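Local coordinates for putative glycosidase ph117-related (Bacteroides thetaiotaomicron, PDB 5A7V), which probably acts on beta-mannosides as a member of glycoside hydrolase family 130 and holds mannose in its ligand pockets, at residues 216-228 against 235-247. Sequence-based numbering, arbitrary orientation.
Sequences QVIKKIDGKYFMY and FAATSEDLVNWTP
Tyr225 and Met227 pair with Ser239 and Ala237 through four backbone hydrogen bonds, Tyr225 N to Ser239 O (2.9 Å) among them. Between them Phe226 faces Thr238 as a non-hydrogen-bonded pair, with Thr238 CA against Tyr225 O at 3.2 Å. Strands 225-229 and 235-239 thus form an antiparallel hairpin; strand 246-247 pairs with the far side of 235-239, and 205-212 with the other side of 225-229, consistent with one blade of the five-bladed beta-propeller of GH130 enzymes. On the Tyr225 side, Leu242 lays CD2 over the phenol ring, 3.6 Å from its centroid, while Glu240 O meets the ring edge. The Trp245 indole is sandwiched between Ser239 CB and Met227. CG of Met227 stands anti to the backbone N (chi1 180°), and a bend at chi3 brings CE back over the indole; SD sits 4.5 Å from the centroid of the six-membered ring of Trp245, a Met-aromatic contact. On the other face, Phe226 CZ touches Ala236 CB at 3.6 Å. Polar bonds shape the turn from strand 235-239 to strand 246-247: Ser239 OG donates to Asn244 O (2.8 Å) and accepts from Asp241 N in an ST turn, and Asp241 OD1 receives Val243 N and Asn244 N.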
loop_
_atom_site.group_PDB
_atom_site.type_symbol
_atom_site.label_atom_id
_atom_site.label_comp_id
_atom_site.label_asym_id
_atom_site.label_seq_id
_atom_site.Cartn_x
_atom_site.Cartn_y
_atom_site.Cartn_z
ATOM N N GLN A 216 4.624 13.949 8.836
ATOM C CA GLN A 216 3.956 12.689 9.153
ATOM C C GLN A 216 4.910 11.694 9.814
ATOM O O GLN A 216 5.920 11.286 9.205
ATOM C CB GLN A 216 3.374 12.084 7.857
ATOM C CG GLN A 216 2.502 10.866 8.066
ATOM C CD GLN A 216 1.844 10.378 6.791
ATOM O OE1 GLN A 216 2.247 10.751 5.688
ATOM N NE2 GLN A 216 0.830 9.537 6.966
ATOM N N VAL A 217 4.592 11.342 11.058
ATOM C CA VAL A 217 5.469 10.482 11.870
ATOM C C VAL A 217 4.619 9.381 12.526
ATOM O O VAL A 217 3.400 9.538 12.757
ATOM C CB VAL A 217 6.240 11.264 12.974
ATOM C CG1 VAL A 217 7.227 12.212 12.316
ATOM C CG2 VAL A 217 5.304 12.005 13.930
ATOM N N ILE A 218 5.282 8.265 12.829
ATOM C CA ILE A 218 4.653 7.142 13.528
ATOM C C ILE A 218 4.070 7.621 14.856
ATOM O O ILE A 218 4.750 8.403 15.574
ATOM C CB ILE A 218 5.627 5.965 13.637
ATOM C CG1 ILE A 218 5.860 5.378 12.234
ATOM C CG2 ILE A 218 5.165 4.925 14.632
ATOM C CD1 ILE A 218 6.984 4.364 12.159
ATOM N N LYS A 219 2.887 7.145 15.235
ATOM C CA LYS A 219 2.152 7.583 16.420
ATOM C C LYS A 219 1.886 6.437 17.352
ATOM O O LYS A 219 1.317 5.428 16.960
ATOM C CB LYS A 219 0.815 8.221 16.008
ATOM C CG LYS A 219 0.064 8.789 17.262
ATOM C CD LYS A 219 -1.276 9.373 16.997
ATOM C CE LYS A 219 -1.910 9.858 18.289
ATOM N NZ LYS A 219 -1.254 10.973 19.042
ATOM N N LYS A 220 2.271 6.584 18.618
ATOM C CA LYS A 220 1.842 5.646 19.646
ATOM C C LYS A 220 0.419 5.895 20.147
ATOM O O LYS A 220 -0.068 7.044 20.186
ATOM C CB LYS A 220 2.745 5.743 20.866
ATOM C CG LYS A 220 4.144 5.268 20.602
ATOM C CD LYS A 220 4.948 5.395 21.912
ATOM C CE LYS A 220 6.358 4.958 21.745
ATOM N NZ LYS A 220 7.114 5.247 23.019
ATOM N N ILE A 221 -0.229 4.809 20.543
ATOM C CA ILE A 221 -1.543 4.885 21.210
ATOM C C ILE A 221 -1.472 3.962 22.397
ATOM O O ILE A 221 -1.018 2.827 22.285
ATOM C CB ILE A 221 -2.736 4.429 20.334
ATOM C CG1 ILE A 221 -2.842 5.239 19.072
ATOM C CG2 ILE A 221 -4.054 4.484 21.138
ATOM C CD1 ILE A 221 -3.624 6.525 19.183
ATOM N N ASP A 222 -1.877 4.501 23.546
ATOM C CA ASP A 222 -1.800 3.778 24.825
ATOM C C ASP A 222 -0.382 3.227 25.057
ATOM O O ASP A 222 -0.166 2.118 25.568
ATOM C CB ASP A 222 -2.828 2.679 24.891
ATOM C CG ASP A 222 -4.278 3.210 24.835
ATOM O OD1 ASP A 222 -4.562 4.351 25.253
ATOM O OD2 ASP A 222 -5.154 2.466 24.384
ATOM N N GLY A 223 0.598 4.038 24.668
ATOM C CA GLY A 223 1.986 3.717 24.950
ATOM C C GLY A 223 2.663 2.716 24.004
ATOM O O GLY A 223 3.838 2.390 24.218
ATOM N N LYS A 224 1.937 2.237 22.997
ATOM C CA LYS A 224 2.482 1.258 22.042
ATOM C C LYS A 224 2.253 1.684 20.624
ATOM O O LYS A 224 1.377 2.486 20.325
ATOM C CB LYS A 224 1.854 -0.152 22.241
ATOM C CG LYS A 224 2.119 -0.737 23.634
ATOM C CD LYS A 224 1.599 -2.148 23.814
ATOM C CE LYS A 224 1.868 -2.632 25.230
ATOM N NZ LYS A 224 0.635 -3.061 25.913
ATOM N N TYR A 225 3.085 1.152 19.737
ATOM C CA TYR A 225 2.840 1.330 18.309
ATOM C C TYR A 225 1.625 0.474 17.868
ATOM O O TYR A 225 1.281 -0.515 18.523
ATOM C CB TYR A 225 4.107 0.993 17.529
ATOM C CG TYR A 225 5.290 1.837 17.946
ATOM C CD1 TYR A 225 5.325 3.187 17.603
ATOM C CD2 TYR A 225 6.340 1.298 18.690
ATOM C CE1 TYR A 225 6.379 3.989 17.966
ATOM C CE2 TYR A 225 7.437 2.110 19.059
ATOM C CZ TYR A 225 7.416 3.453 18.706
ATOM O OH TYR A 225 8.508 4.246 19.036
ATOM N N PHE A 226 1.045 0.831 16.725
ATOM C CA PHE A 226 -0.188 0.221 16.260
ATOM C C PHE A 226 -0.137 0.051 14.735
ATOM O O PHE A 226 0.350 0.938 14.036
ATOM C CB PHE A 226 -1.384 1.095 16.649
ATOM C CG PHE A 226 -2.715 0.441 16.386
ATOM C CD1 PHE A 226 -3.298 0.449 15.118
ATOM C CD2 PHE A 226 -3.380 -0.217 17.406
ATOM C CE1 PHE A 226 -4.509 -0.167 14.886
ATOM C CE2 PHE A 226 -4.589 -0.845 17.152
ATOM C CZ PHE A 226 -5.154 -0.813 15.889
ATOM N N MET A 227 -0.656 -1.084 14.246
ATOM C CA MET A 227 -0.702 -1.343 12.814
ATOM C C MET A 227 -2.024 -2.042 12.459
ATOM O O MET A 227 -2.400 -3.034 13.100
ATOM C CB MET A 227 0.481 -2.267 12.436
ATOM C CG MET A 227 0.566 -2.636 10.978
ATOM S SD MET A 227 2.028 -3.636 10.570
ATOM C CE MET A 227 1.802 -5.164 11.490
ATOM N N TYR A 228 -2.690 -1.530 11.425
ATOM C CA TYR A 228 -3.778 -2.291 10.729
ATOM C C TYR A 228 -3.093 -3.147 9.687
ATOM O O TYR A 228 -2.170 -2.687 9.020
ATOM C CB TYR A 228 -4.779 -1.320 10.059
ATOM C CG TYR A 228 -5.451 -0.348 11.015
ATOM C CD1 TYR A 228 -6.622 -0.666 11.657
ATOM C CD2 TYR A 228 -4.908 0.888 11.275
ATOM C CE1 TYR A 228 -7.219 0.185 12.564
ATOM C CE2 TYR A 228 -5.507 1.766 12.159
ATOM C CZ TYR A 228 -6.677 1.419 12.800
ATOM O OH TYR A 228 -7.224 2.298 13.705
ATOM N N PHE A 235 -7.307 -6.660 10.110
ATOM C CA PHE A 235 -6.855 -7.120 11.410
ATOM C C PHE A 235 -5.997 -5.988 12.037
ATOM O O PHE A 235 -5.773 -4.947 11.397
ATOM C CB PHE A 235 -5.989 -8.363 11.280
ATOM C CG PHE A 235 -6.665 -9.536 10.604
ATOM C CD1 PHE A 235 -7.677 -10.229 11.241
ATOM C CD2 PHE A 235 -6.278 -9.954 9.327
ATOM C CE1 PHE A 235 -8.263 -11.320 10.631
ATOM C CE2 PHE A 235 -6.889 -11.036 8.712
ATOM C CZ PHE A 235 -7.877 -11.717 9.383
ATOM N N ALA A 236 -5.528 -6.185 13.288
ATOM C CA ALA A 236 -4.648 -5.180 13.925
ATOM C C ALA A 236 -3.591 -5.854 14.766
ATOM O O ALA A 236 -3.639 -7.061 15.030
ATOM C CB ALA A 236 -5.448 -4.178 14.716
ATOM N N ALA A 237 -2.582 -5.055 15.116
ATOM C CA ALA A 237 -1.472 -5.531 15.949
ATOM C C ALA A 237 -0.842 -4.340 16.660
ATOM O O ALA A 237 -0.950 -3.190 16.228
ATOM C CB ALA A 237 -0.424 -6.218 15.075
ATOM N N THR A 238 -0.184 -4.666 17.780
ATOM C CA THR A 238 0.602 -3.678 18.530
ATOM C C THR A 238 2.081 -4.084 18.600
ATOM O O THR A 238 2.426 -5.237 18.376
ATOM C CB THR A 238 0.059 -3.473 19.966
ATOM O OG1 THR A 238 0.183 -4.684 20.693
ATOM C CG2 THR A 238 -1.369 -3.009 19.951
ATOM N N SER A 239 2.919 -3.121 18.949
ATOM C CA SER A 239 4.335 -3.405 19.112
ATOM C C SER A 239 4.939 -2.407 20.080
ATOM O O SER A 239 4.529 -1.272 20.143
ATOM C CB SER A 239 5.067 -3.323 17.774
ATOM O OG SER A 239 6.468 -3.601 17.910
ATOM N N GLU A 240 5.981 -2.865 20.782
ATOM C CA GLU A 240 6.823 -1.967 21.581
ATOM C C GLU A 240 8.127 -1.595 20.883
ATOM O O GLU A 240 8.808 -0.676 21.322
ATOM C CB GLU A 240 7.089 -2.576 22.966
ATOM C CG GLU A 240 5.802 -2.825 23.751
ATOM C CD GLU A 240 5.969 -3.650 25.019
ATOM O OE1 GLU A 240 7.079 -4.031 25.374
ATOM O OE2 GLU A 240 4.965 -3.942 25.677
ATOM N N ASP A 241 8.515 -2.320 19.843
ATOM C CA ASP A 241 9.830 -2.149 19.233
ATOM C C ASP A 241 9.817 -1.959 17.727
ATOM O O ASP A 241 10.898 -1.880 17.137
ATOM C CB ASP A 241 10.744 -3.320 19.644
ATOM C CG ASP A 241 10.259 -4.694 19.136
ATOM O OD1 ASP A 241 9.366 -4.709 18.243
ATOM O OD2 ASP A 241 10.794 -5.755 19.583
ATOM N N LEU A 242 8.625 -1.870 17.116
ATOM C CA LEU A 242 8.412 -1.652 15.680
ATOM C C LEU A 242 8.741 -2.832 14.779
ATOM O O LEU A 242 8.371 -2.801 13.596
ATOM C CB LEU A 242 9.096 -0.379 15.146
ATOM C CG LEU A 242 8.506 0.900 15.741
ATOM C CD1 LEU A 242 9.491 2.034 15.613
ATOM C CD2 LEU A 242 7.180 1.257 15.050
ATOM N N VAL A 243 9.262 -3.916 15.332
ATOM C CA VAL A 243 9.678 -5.074 14.540
ATOM C C VAL A 243 8.937 -6.344 14.922
ATOM O O VAL A 243 8.584 -7.120 14.026
ATOM C CB VAL A 243 11.222 -5.270 14.534
ATOM C CG1 VAL A 243 11.859 -4.062 13.896
ATOM C CG2 VAL A 243 11.837 -5.491 15.918
ATOM N N ASN A 244 8.683 -6.551 16.224
ATOM C CA ASN A 244 7.883 -7.689 16.698
ATOM C C ASN A 244 6.468 -7.204 17.011
ATOM O O ASN A 244 6.258 -6.380 17.905
ATOM C CB ASN A 244 8.527 -8.329 17.937
ATOM C CG ASN A 244 9.890 -8.907 17.634
ATOM O OD1 ASN A 244 10.022 -9.832 16.813
ATOM N ND2 ASN A 244 10.918 -8.368 18.260
ATOM N N TRP A 245 5.501 -7.724 16.253
ATOM C CA TRP A 245 4.088 -7.290 16.350
ATOM C C TRP A 245 3.220 -8.400 16.919
ATOM O O TRP A 245 3.421 -9.577 16.600
ATOM C CB TRP A 245 3.604 -6.866 14.935
ATOM C CG TRP A 245 4.290 -5.629 14.443
ATOM C CD1 TRP A 245 5.524 -5.548 13.789
ATOM C CD2 TRP A 245 3.847 -4.265 14.622
ATOM N NE1 TRP A 245 5.831 -4.241 13.569
ATOM C CE2 TRP A 245 4.838 -3.422 14.056
ATOM C CE3 TRP A 245 2.712 -3.669 15.209
ATOM C CZ2 TRP A 245 4.713 -2.039 14.028
ATOM C CZ3 TRP A 245 2.625 -2.307 15.230
ATOM C CH2 TRP A 245 3.615 -1.493 14.653
ATOM N N THR A 246 2.242 -8.007 17.751
ATOM C CA THR A 246 1.352 -8.933 18.426
ATOM C C THR A 246 -0.067 -8.695 17.912
ATOM O O THR A 246 -0.650 -7.651 18.195
ATOM C CB THR A 246 1.456 -8.734 19.940
ATOM O OG1 THR A 246 2.807 -8.962 20.360
ATOM C CG2 THR A 246 0.501 -9.667 20.683
ATOM N N PRO A 247 -0.596 -9.645 17.090
ATOM C CA PRO A 247 -1.957 -9.455 16.598
ATOM C C PRO A 247 -3.002 -9.439 17.692
ATOM O O PRO A 247 -2.833 -10.109 18.716
ATOM C CB PRO A 247 -2.181 -10.644 15.664
ATOM C CG PRO A 247 -0.858 -11.159 15.311
ATOM C CD PRO A 247 0.026 -10.851 16.526
#